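PDB 6TSB: peroxiredoxin from Clostridioides difficile, which combines a predicted thiol-specific peroxidase with a family 18 chitinase in one spore coat protein, the chain here being the chitinase part. Local coordinates for residues Val57-Ala62 with Asn79-Leu84. Residues are numbered along the deposited sequence; the frame is centred on the assembly and turned at random.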
loop_
_atom_site.group_PDB
_atom_site.type_symbol
_atom_site.label_atom_id
_atom_site.label_comp_id
_atom_site.label_asym_id
_atom_site.label_seq_id
_atom_site.Cartn_x
_atom_site.Cartn_y
_atom_site.Cartn_z
ATOM N N VAL A 57 -25.618 18.386 4.819
ATOM C CA VAL A 57 -25.741 17.969 3.398
ATOM C C VAL A 57 -26.019 19.237 2.589
ATOM O O VAL A 57 -26.835 20.117 3.054
ATOM C CB VAL A 57 -26.848 16.912 3.204
ATOM C CG1 VAL A 57 -26.445 15.593 3.823
ATOM C CG2 VAL A 57 -28.189 17.356 3.772
ATOM N N ILE A 58 -25.367 19.331 1.439
ATOM C CA ILE A 58 -25.492 20.504 0.544
ATOM C C ILE A 58 -26.082 19.964 -0.747
ATOM O O ILE A 58 -25.348 19.312 -1.484
ATOM C CB ILE A 58 -24.150 21.236 0.323
ATOM C CG1 ILE A 58 -23.484 21.671 1.629
ATOM C CG2 ILE A 58 -24.371 22.422 -0.588
ATOM C CD1 ILE A 58 -22.186 22.462 1.440
ATOM N N PHE A 59 -27.375 20.209 -0.970
ATOM C CA PHE A 59 -28.068 19.850 -2.231
ATOM C C PHE A 59 -27.461 20.650 -3.385
ATOM O O PHE A 59 -27.445 21.892 -3.326
ATOM C CB PHE A 59 -29.569 20.133 -2.148
ATOM C CG PHE A 59 -30.272 19.846 -3.450
ATOM C CD1 PHE A 59 -30.507 18.538 -3.855
ATOM C CD2 PHE A 59 -30.670 20.870 -4.289
ATOM C CE1 PHE A 59 -31.135 18.261 -5.061
ATOM C CE2 PHE A 59 -31.289 20.592 -5.502
ATOM C CZ PHE A 59 -31.510 19.290 -5.891
ATOM N N ALA A 60 -27.051 19.972 -4.445
ATOM C CA ALA A 60 -26.573 20.610 -5.687
ATOM C C ALA A 60 -27.437 20.189 -6.890
ATOM O O ALA A 60 -27.600 18.999 -7.153
ATOM C CB ALA A 60 -25.129 20.229 -5.854
ATOM N N PHE A 61 -27.998 21.145 -7.645
ATOM C CA PHE A 61 -27.918 22.584 -7.412
ATOM C C PHE A 61 -29.279 23.262 -7.647
ATOM O O PHE A 61 -30.118 22.687 -8.284
ATOM C CB PHE A 61 -26.985 23.261 -8.421
ATOM C CG PHE A 61 -25.539 22.870 -8.360
ATOM C CD1 PHE A 61 -24.710 23.409 -7.398
ATOM C CD2 PHE A 61 -24.993 22.015 -9.304
ATOM C CE1 PHE A 61 -23.365 23.065 -7.360
ATOM C CE2 PHE A 61 -23.647 21.681 -9.269
ATOM C CZ PHE A 61 -22.834 22.208 -8.294
ATOM N N ALA A 62 -29.496 24.466 -7.121
ATOM C CA ALA A 62 -30.478 25.423 -7.680
ATOM C C ALA A 62 -29.772 26.162 -8.827
ATOM O O ALA A 62 -28.530 26.210 -8.795
ATOM C CB ALA A 62 -30.987 26.348 -6.610
ATOM N N ASN A 79 -36.506 17.244 -1.733
ATOM C CA ASN A 79 -37.547 16.844 -0.755
ATOM C C ASN A 79 -37.108 15.534 -0.103
ATOM O O ASN A 79 -37.238 15.423 1.130
ATOM C CB ASN A 79 -38.926 16.731 -1.399
ATOM C CG ASN A 79 -39.478 18.080 -1.801
ATOM O OD1 ASN A 79 -40.028 18.218 -2.890
ATOM N ND2 ASN A 79 -39.321 19.069 -0.934
ATOM N N GLN A 80 -36.597 14.587 -0.892
ATOM C CA GLN A 80 -36.117 13.284 -0.364
ATOM C C GLN A 80 -35.039 13.560 0.685
ATOM O O GLN A 80 -35.159 13.083 1.818
ATOM C CB GLN A 80 -35.579 12.404 -1.489
ATOM C CG GLN A 80 -35.299 10.977 -1.041
ATOM C CD GLN A 80 -34.798 10.115 -2.167
ATOM O OE1 GLN A 80 -35.080 10.387 -3.328
ATOM N NE2 GLN A 80 -34.054 9.075 -1.831
ATOM N N LEU A 81 -34.084 14.410 0.335
ATOM C CA LEU A 81 -32.924 14.751 1.200
ATOM C C LEU A 81 -33.411 15.470 2.463
ATOM O O LEU A 81 -32.865 15.186 3.540
ATOM C CB LEU A 81 -31.941 15.569 0.359
ATOM C CG LEU A 81 -30.674 16.027 1.067
ATOM C CD1 LEU A 81 -29.768 14.842 1.392
ATOM C CD2 LEU A 81 -29.951 17.033 0.188
ATOM N N LEU A 82 -34.451 16.300 2.365
ATOM C CA LEU A 82 -35.021 17.062 3.500
ATOM C C LEU A 82 -35.646 16.089 4.487
ATOM O O LEU A 82 -35.690 16.432 5.679
ATOM C CB LEU A 82 -36.080 18.062 3.013
ATOM C CG LEU A 82 -35.517 19.402 2.541
ATOM C CD1 LEU A 82 -36.561 20.206 1.797
ATOM C CD2 LEU A 82 -34.985 20.194 3.716
ATOM N N ALA A 83 -36.148 14.959 3.994
ATOM C CA ALA A 83 -36.858 13.959 4.818
ATOM C C ALA A 83 -35.882 13.275 5.795
ATOM O O ALA A 83 -36.354 12.799 6.832
ATOM C CB ALA A 83 -37.548 12.973 3.915
ATOM N N LEU A 84 -34.576 13.249 5.504
ATOM C CA LEU A 84 -33.542 12.706 6.436
ATOM C C LEU A 84 -33.603 13.403 7.796
ATOM O O LEU A 84 -33.067 12.835 8.733
ATOM C CB LEU A 84 -32.139 12.868 5.849
ATOM C CG LEU A 84 -31.865 12.019 4.623
ATOM C CD1 LEU A 84 -30.424 12.192 4.161
ATOM C CD2 LEU A 84 -32.185 10.556 4.916
#
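Leu81 reaches from helix 75-83 to strand 56-64 and ends against Val57 and Phe59, the two strand residues whose CB atoms are directed at the helix. Its CB leaves the helix toward the strand, and CG stands anti to the backbone N (chi1 180°), which carries the fork of the side chain outward from the helix instead of back along it. CG is the first atom to touch, 3.9 Å from Val57 CG2. Beyond it the two methyl groups part. CD1 goes to Val57, where it meets CG2 at 3.8 Å and CB at 4.0 Å, so leucine and valine come together tip to tip. CD2 turns to the next residue on the same side of the strand, two positions on, and rests 3.9 Å from Phe59 CB, while staying 4.0 Å from Val57 CG2. Relative to the aromatic ring this methyl lies at the edge, near the ring plane. The Phe59 side chain also packs on Ile72. Val57 CG2 thus lies within 4.0 Å of the branch carbon and both methyls of Leu81. The contact is wholly apolar and buried but small, 161 Å² in all, with the CA atoms of Phe59 and Leu81 still 7.8 Å apart: a single leucine bridges helix and strand. Ile58, between the two contact residues, points to the other side of the strand, touching Tyr41, Ala96 and Asp135. The arrangement is that of a TIM barrel, the fold of family 18 glycosyl hydrolases, in which an outer helix packs on a strand of the barrel wall; here strand 56-64 runs parallel to and between strands 37-43 and 92-98, and helix 75-83 lies in the connection leading on to the latter.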